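Local coordinates for protein diaminopimelate decarboxylase (Aquifex aeolicus, PDB 2P3E) that probably catalyses the pyridoxal 5'-phosphate-dependent decarboxylation of meso-diaminopimelate to L-lysine, closing the diaminopimelate route of lysine biosynthesis, at residues S213-A218 / G243-K248; I205-L210 / P280-M285; F48-K53 / P256-L261. All blocks are in the same frame, centred on the assembly; numbering follows the deposited sequence.

Contact 1 (S213-A218 / G243-K248); sequences SPYREA and GGLGIK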
# COMPACT_ATOMS: atom_id res chain seq x y z
N SER B 213 30.02 7.11 -6.48
CA SER B 213 30.70 7.88 -7.55
C SER B 213 29.90 9.06 -8.12
O SER B 213 30.46 10.14 -8.26
CB SER B 213 31.16 6.96 -8.70
OG SER B 213 32.15 6.05 -8.26
N PRO B 214 28.60 8.85 -8.46
CA PRO B 214 27.78 9.94 -9.04
C PRO B 214 27.61 11.17 -8.16
O PRO B 214 27.31 12.24 -8.68
CB PRO B 214 26.40 9.28 -9.24
CG PRO B 214 26.66 7.83 -9.28
CD PRO B 214 27.84 7.59 -8.38
N TYR B 215 27.80 11.04 -6.85
CA TYR B 215 27.70 12.20 -5.98
C TYR B 215 28.73 13.28 -6.33
O TYR B 215 28.44 14.47 -6.18
CB TYR B 215 27.83 11.81 -4.51
CG TYR B 215 26.55 11.23 -3.90
CD1 TYR B 215 25.53 12.07 -3.41
CD2 TYR B 215 26.38 9.86 -3.80
CE1 TYR B 215 24.35 11.52 -2.83
CE2 TYR B 215 25.23 9.30 -3.24
CZ TYR B 215 24.21 10.13 -2.76
OH TYR B 215 23.07 9.54 -2.20
N ARG B 216 29.92 12.89 -6.77
CA ARG B 216 30.95 13.87 -7.08
C ARG B 216 30.47 14.83 -8.18
O ARG B 216 30.41 16.03 -7.94
CB ARG B 216 32.30 13.22 -7.45
CG ARG B 216 33.49 14.17 -7.26
CD ARG B 216 34.67 13.89 -8.23
NE ARG B 216 34.25 14.01 -9.62
CZ ARG B 216 34.15 15.15 -10.30
NH1 ARG B 216 34.45 16.33 -9.73
NH2 ARG B 216 33.72 15.12 -11.55
N GLU B 217 30.09 14.30 -9.35
CA GLU B 217 29.66 15.12 -10.48
C GLU B 217 28.42 15.93 -10.12
O GLU B 217 28.32 17.11 -10.46
CB GLU B 217 29.38 14.29 -11.75
CG GLU B 217 28.96 15.16 -12.97
CD GLU B 217 28.68 14.35 -14.24
OE1 GLU B 217 28.68 13.10 -14.20
OE2 GLU B 217 28.45 15.00 -15.30
N ALA B 218 27.49 15.27 -9.42
CA ALA B 218 26.24 15.91 -8.99
C ALA B 218 26.52 17.13 -8.14
O ALA B 218 26.04 18.23 -8.45
CB ALA B 218 25.36 14.90 -8.22
N GLY B 243 19.56 12.92 0.12
CA GLY B 243 19.87 11.67 0.78
C GLY B 243 20.27 10.66 -0.27
O GLY B 243 20.93 11.01 -1.26
N GLY B 244 19.87 9.41 -0.08
CA GLY B 244 20.04 8.39 -1.11
C GLY B 244 21.16 7.38 -0.91
O GLY B 244 21.27 6.44 -1.70
N LEU B 245 22.01 7.57 0.11
CA LEU B 245 23.02 6.54 0.41
C LEU B 245 22.34 5.20 0.60
O LEU B 245 21.37 5.11 1.34
CB LEU B 245 23.83 6.90 1.65
CG LEU B 245 25.19 7.60 1.54
CD1 LEU B 245 26.00 7.24 2.79
CD2 LEU B 245 26.00 7.21 0.31
N GLY B 246 22.84 4.17 -0.08
CA GLY B 246 22.23 2.84 -0.02
C GLY B 246 22.65 2.01 1.17
O GLY B 246 23.62 2.34 1.88
N ILE B 247 21.91 0.93 1.40
CA ILE B 247 22.18 0.04 2.52
C ILE B 247 22.34 -1.37 2.01
O ILE B 247 21.99 -1.69 0.88
CB ILE B 247 21.07 0.06 3.61
CG1 ILE B 247 19.74 -0.47 3.04
CG2 ILE B 247 20.93 1.44 4.23
CD1 ILE B 247 18.67 -0.77 4.11
N LYS B 248 22.83 -2.24 2.88
CA LYS B 248 22.99 -3.64 2.55
C LYS B 248 21.64 -4.32 2.56
O LYS B 248 20.97 -4.39 3.58
CB LYS B 248 23.96 -4.31 3.54
CG LYS B 248 24.30 -5.79 3.19
CD LYS B 248 24.92 -6.50 4.40
CE LYS B 248 25.46 -7.88 4.01
NZ LYS B 248 26.68 -7.75 3.16

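Contact 2 (I205-L210 / P280-M285); sequences IGSQIL and PGRSIM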
# COMPACT_ATOMS: atom_id res chain seq x y z
N ILE B 205 19.66 13.16 -5.79
CA ILE B 205 20.04 12.47 -7.03
C ILE B 205 19.49 11.06 -7.24
O ILE B 205 19.52 10.55 -8.35
CB ILE B 205 21.57 12.44 -7.22
CG1 ILE B 205 22.24 11.58 -6.13
CG2 ILE B 205 22.12 13.88 -7.27
CD1 ILE B 205 23.64 11.10 -6.55
N GLY B 206 18.98 10.44 -6.18
CA GLY B 206 18.44 9.10 -6.31
C GLY B 206 18.37 8.41 -4.96
O GLY B 206 18.52 9.05 -3.91
N SER B 207 18.14 7.11 -4.99
CA SER B 207 17.98 6.35 -3.76
C SER B 207 18.65 4.98 -3.87
O SER B 207 18.80 4.43 -4.98
CB SER B 207 16.50 6.22 -3.41
OG SER B 207 16.36 5.85 -2.06
N GLN B 208 19.02 4.42 -2.73
CA GLN B 208 19.66 3.10 -2.67
C GLN B 208 20.92 3.09 -3.55
O GLN B 208 21.11 2.22 -4.40
CB GLN B 208 18.65 1.98 -3.02
CG GLN B 208 19.18 0.52 -2.89
CD GLN B 208 19.92 0.23 -1.58
OE1 GLN B 208 19.69 0.88 -0.56
NE2 GLN B 208 20.79 -0.79 -1.61
N ILE B 209 21.78 4.08 -3.33
CA ILE B 209 23.02 4.24 -4.10
C ILE B 209 24.15 3.56 -3.34
O ILE B 209 24.54 4.02 -2.26
CB ILE B 209 23.33 5.75 -4.35
CG1 ILE B 209 22.20 6.38 -5.19
CG2 ILE B 209 24.71 5.95 -5.02
CD1 ILE B 209 22.18 7.90 -5.19
N LEU B 210 24.66 2.45 -3.89
CA LEU B 210 25.77 1.71 -3.28
C LEU B 210 27.17 2.15 -3.73
O LEU B 210 28.08 2.23 -2.90
CB LEU B 210 25.60 0.20 -3.48
CG LEU B 210 24.42 -0.39 -2.70
CD1 LEU B 210 24.25 -1.88 -3.06
CD2 LEU B 210 24.59 -0.19 -1.18
N PRO B 280 19.28 11.93 5.05
CA PRO B 280 19.24 10.47 5.00
C PRO B 280 17.93 9.90 5.56
O PRO B 280 17.43 10.40 6.58
CB PRO B 280 20.41 10.06 5.91
CG PRO B 280 20.52 11.17 6.89
CD PRO B 280 20.19 12.42 6.12
N GLY B 281 17.38 8.88 4.90
CA GLY B 281 16.22 8.14 5.44
C GLY B 281 16.57 6.68 5.62
O GLY B 281 16.80 6.20 6.75
N ARG B 282 16.63 5.97 4.50
CA ARG B 282 16.95 4.53 4.45
C ARG B 282 18.26 4.17 5.19
O ARG B 282 18.31 3.13 5.86
CB ARG B 282 17.08 4.08 2.99
CG ARG B 282 17.00 2.57 2.77
CD ARG B 282 17.43 2.19 1.34
NE ARG B 282 16.72 2.98 0.32
CZ ARG B 282 15.59 2.61 -0.29
NH1 ARG B 282 14.98 1.46 0.03
NH2 ARG B 282 15.05 3.41 -1.20
N SER B 283 19.31 4.98 5.02
CA SER B 283 20.61 4.66 5.65
C SER B 283 20.61 4.77 7.18
O SER B 283 21.55 4.29 7.84
CB SER B 283 21.78 5.47 5.05
OG SER B 283 21.53 6.86 5.11
N ILE B 284 19.60 5.41 7.75
CA ILE B 284 19.45 5.41 9.21
C ILE B 284 18.48 4.32 9.66
O ILE B 284 18.77 3.56 10.59
CB ILE B 284 19.00 6.80 9.75
CG1 ILE B 284 20.13 7.83 9.58
CG2 ILE B 284 18.51 6.71 11.21
CD1 ILE B 284 19.69 9.27 9.95
N MET B 285 17.35 4.20 8.96
CA MET B 285 16.27 3.33 9.42
C MET B 285 16.26 1.90 8.87
O MET B 285 15.76 0.98 9.53
CB MET B 285 14.91 3.98 9.10
CG MET B 285 14.53 5.11 10.05
SD MET B 285 14.62 4.68 11.83
CE MET B 285 13.62 3.22 11.89
O HOH W 1 18.87 4.96 -0.12

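Contact 3 (F48-K53 / P256-L261); sequences FEAYRK and PAPQDL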
# COMPACT_ATOMS: atom_id res chain seq x y z
N PHE B 48 22.85 7.68 12.84
CA PHE B 48 22.74 9.13 12.86
C PHE B 48 24.07 9.77 13.26
O PHE B 48 24.49 10.76 12.65
CB PHE B 48 21.63 9.63 13.80
CG PHE B 48 21.53 11.14 13.85
CD1 PHE B 48 20.87 11.84 12.85
CD2 PHE B 48 22.11 11.85 14.90
CE1 PHE B 48 20.79 13.24 12.88
CE2 PHE B 48 22.02 13.26 14.95
CZ PHE B 48 21.38 13.95 13.93
N GLU B 49 24.70 9.21 14.30
CA GLU B 49 25.96 9.74 14.81
C GLU B 49 27.09 9.58 13.79
O GLU B 49 28.01 10.40 13.75
CB GLU B 49 26.33 9.09 16.15
CG GLU B 49 25.45 9.50 17.34
CD GLU B 49 25.34 11.00 17.53
OE1 GLU B 49 26.36 11.71 17.32
OE2 GLU B 49 24.25 11.48 17.90
N ALA B 50 27.02 8.53 12.98
CA ALA B 50 27.97 8.37 11.88
C ALA B 50 27.93 9.54 10.89
O ALA B 50 28.98 9.99 10.40
CB ALA B 50 27.75 7.05 11.16
N TYR B 51 26.72 10.03 10.59
CA TYR B 51 26.55 11.22 9.76
C TYR B 51 27.10 12.47 10.47
O TYR B 51 27.81 13.27 9.85
CB TYR B 51 25.06 11.42 9.41
CG TYR B 51 24.64 10.65 8.18
CD1 TYR B 51 23.96 9.44 8.30
CD2 TYR B 51 24.92 11.14 6.91
CE1 TYR B 51 23.56 8.72 7.15
CE2 TYR B 51 24.53 10.43 5.74
CZ TYR B 51 23.86 9.23 5.88
OH TYR B 51 23.48 8.56 4.75
N ARG B 52 26.79 12.62 11.76
CA ARG B 52 27.27 13.76 12.54
C ARG B 52 28.81 13.82 12.58
O ARG B 52 29.39 14.89 12.43
CB ARG B 52 26.73 13.73 13.96
CG ARG B 52 25.22 13.87 14.08
CD ARG B 52 24.76 15.32 13.93
CZ ARG B 52 22.86 18.09 13.12
NH1 ARG B 52 23.27 19.36 13.30
NH2 ARG B 52 21.67 17.83 12.59
N LYS B 53 29.43 12.67 12.81
CA LYS B 53 30.88 12.56 12.88
C LYS B 53 31.50 12.83 11.50
O LYS B 53 32.46 13.60 11.39
CB LYS B 53 31.28 11.19 13.41
CG LYS B 53 32.77 10.93 13.43
CD LYS B 53 33.09 9.58 14.07
CE LYS B 53 34.57 9.21 13.90
NZ LYS B 53 34.87 8.02 14.75
N PRO B 256 28.08 1.84 1.43
CA PRO B 256 29.00 2.92 1.71
C PRO B 256 28.71 3.48 3.12
O PRO B 256 27.61 3.29 3.63
CB PRO B 256 28.66 3.95 0.63
CG PRO B 256 27.17 3.74 0.37
CD PRO B 256 27.01 2.24 0.48
N ALA B 257 29.71 4.10 3.74
CA ALA B 257 29.54 4.77 5.03
C ALA B 257 29.40 6.27 4.81
O ALA B 257 29.85 6.79 3.79
CB ALA B 257 30.72 4.48 5.94
N PRO B 258 28.76 6.98 5.76
CA PRO B 258 28.78 8.44 5.66
C PRO B 258 30.20 9.00 5.49
O PRO B 258 30.40 9.93 4.71
CB PRO B 258 28.16 8.89 6.98
CG PRO B 258 27.19 7.78 7.31
CD PRO B 258 27.92 6.53 6.89
N GLN B 259 31.17 8.44 6.21
CA GLN B 259 32.57 8.89 6.06
C GLN B 259 33.11 8.76 4.64
O GLN B 259 33.94 9.59 4.22
CB GLN B 259 33.52 8.19 7.06
CG GLN B 259 34.89 8.88 7.14
CD GLN B 259 34.80 10.35 7.57
OE1 GLN B 259 34.22 10.68 8.62
NE2 GLN B 259 35.37 11.24 6.77
N ASP B 260 32.68 7.73 3.91
CA ASP B 260 33.05 7.59 2.48
C ASP B 260 32.53 8.75 1.63
O ASP B 260 33.22 9.21 0.71
CB ASP B 260 32.58 6.26 1.88
CG ASP B 260 33.09 5.07 2.65
OD1 ASP B 260 34.27 5.10 3.05
OD2 ASP B 260 32.31 4.10 2.87
N LEU B 261 31.30 9.20 1.91
CA LEU B 261 30.73 10.35 1.21
C LEU B 261 31.46 11.62 1.58
O LEU B 261 31.75 12.44 0.71
CB LEU B 261 29.23 10.49 1.49
CG LEU B 261 28.50 11.60 0.73
CD1 LEU B 261 28.44 11.35 -0.78
CD2 LEU B 261 27.08 11.82 1.32

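Contact 1 (S213-A218 / G243-K248)
Y215, early in helix 214-231, is the one residue of S213-A218 that meets G243-K248, and it does so mainly with the far end of its ring. Before it, S213 at the helix entry is hydrogen-bonded through OG to D211. After P214 the chain reaches Y215, whose CG sits beside the backbone N and anti to the carbonyl carbon (chi1 -79°); the ring is thereby carried off the helix and over to the loop. Y215 OH donates a hydrogen bond to G243 O at 2.8 Å. The carbonyl oxygen lies near the plane of the ring, at its edge, whereas the hydroxyl stands well above the carbonyl plane, 36° from it. Y215 OH also packs 3.2 Å from G244 C. L245 N is near too, but the angle is too poor for a bond. Along the side of the ring, Y215 CE2 touches L245 CD2 at 4.2 Å, an apolar contact between obliquely crossing side chains. A CB on G244 would fall only 2.8 Å from Y215 OH and would also press on the carbonyl of G243. G244 probably binds the cofactor, consistent with the glycine-rich phosphate loop of this barrel family. With a phenylalanine in place of Y215, G243 O would probably be left without this donor and the loop would be less firmly tied to the helix. Around the contact, A218 packs on I205, the Y215 ring is packed round by I209 and by L261 and L264 of helix 258-269, and L245 leans on Y51 of helix 41-54; the contact thus joins the loop after strand 238-240 to helix 214-231, with helices 258-269 and 41-54 packing alongside.

Contact 2 (I205-L210 / P280-M285)
R282 NH2 points straight at S207 OG in a hydrogen bond 2.9 Å long. The N-H...O angle is 174°, and the oxygen lies in the guanidinium plane, at its edge. The closer packing is on the face of the same arginine, where Q208 comes from another direction. Q208 CB covers one face of the R282 guanidinium, 3.9 Å from its plane and nearer its margin. Q208 OE1 comes to 3.2 Å from R282 CD without bonding to the group. The Q208 chain bends at chi2 (48°), and its amide stands 75° from the guanidinium plane; its NE2 is spent on I247 O. The R282 chain leaves the backbone extended and turns only at chi3, which brings NH2 to the serine and NE to a bridging water. Both segments follow the C-terminal ends of parallel strands, 196-202 and 275-278, the first as a loop and the second as a turn into helix 282-285; this is the end of an alpha/beta barrel where the active site is found. P280, G281 and R282 probably bind pyridoxal 5'-phosphate, and R282 probably the substrate as well. Here NH1 is hydrogen-bonded to Y249 OH and lies close to R318, another probable substrate ligand, with Y377 alongside; this is consistent with a pocket made for a carboxylate. Behind the arginine, G281 O accepts from both I284 N and M285 N, fixing the short helix that carries it. Away from the face covered by Q208, the guanidinium edge is looser and wetter. A water in its plane accepts from R282 NE at 3.0 Å and from Q208 N at 2.7 Å, linking the arginine to the loop backbone. S207, at the margin of the contact, is exposed although its hydroxyl holds R282 NH2.

Contact 3 (F48-K53 / P256-L261)
P258 sets its CG over the face of the Y51 ring in a CH-pi contact, 3.7 Å from the ring centroid and only 8° off the ring normal. The Y51 side chain swings beside its own backbone N (chi1 -86°), which lays the ring under the proline at the start of helix 258-269. Apolar packing widens this patch: A50 CB meets P258 CG at 4.0 Å, and A54 of helix 41-54 adds a further contact to P258. A backbone carbonyl makes a separate van der Waals contact, A50 O lying 3.7 Å from P258 CB, so the pyrrolidine meets the helix backbone as well as the ring. Polar groups work within the segments or beyond them. The backbone N-H of A257, at the N-cap, is held by D260 OD2 at 2.7 Å, on the anti side and tilted out of the carboxylate plane; the methyl of A257 cannot return a bond, so no capping box is formed. Q259 stays at the margin near K53, its NE2 bonded to D263, and Y51 OH is bonded to S283 OG of helix 282-285. No hydrogen bond crosses between the two segments: the two helices are joined by the fit of a rigid proline on an aromatic face, while the hydroxyl at the ring's far end remains engaged with the helix that carries R282.

How the contacts relate
From the N terminus, F48-K53 on helix 41-54 comes first and waits some 200 residues for its partner P256-L261, so contact 3 closes the longest loop. Within that span I205-L210 opens contact 2, which is completed only at P280-M285, past the end of contact 3; the two therefore cross. Contact 1, S213-A218 with G243-K248, closes a short loop lying wholly within both. The pieces also touch one another: G246 N probably bonds to I209 O, joining contacts 1 and 2, and L210 O packs on P256 CD, joining contacts 2 and 3. Together they tie three outer helices to the strand-end loops around the probable cofactor site.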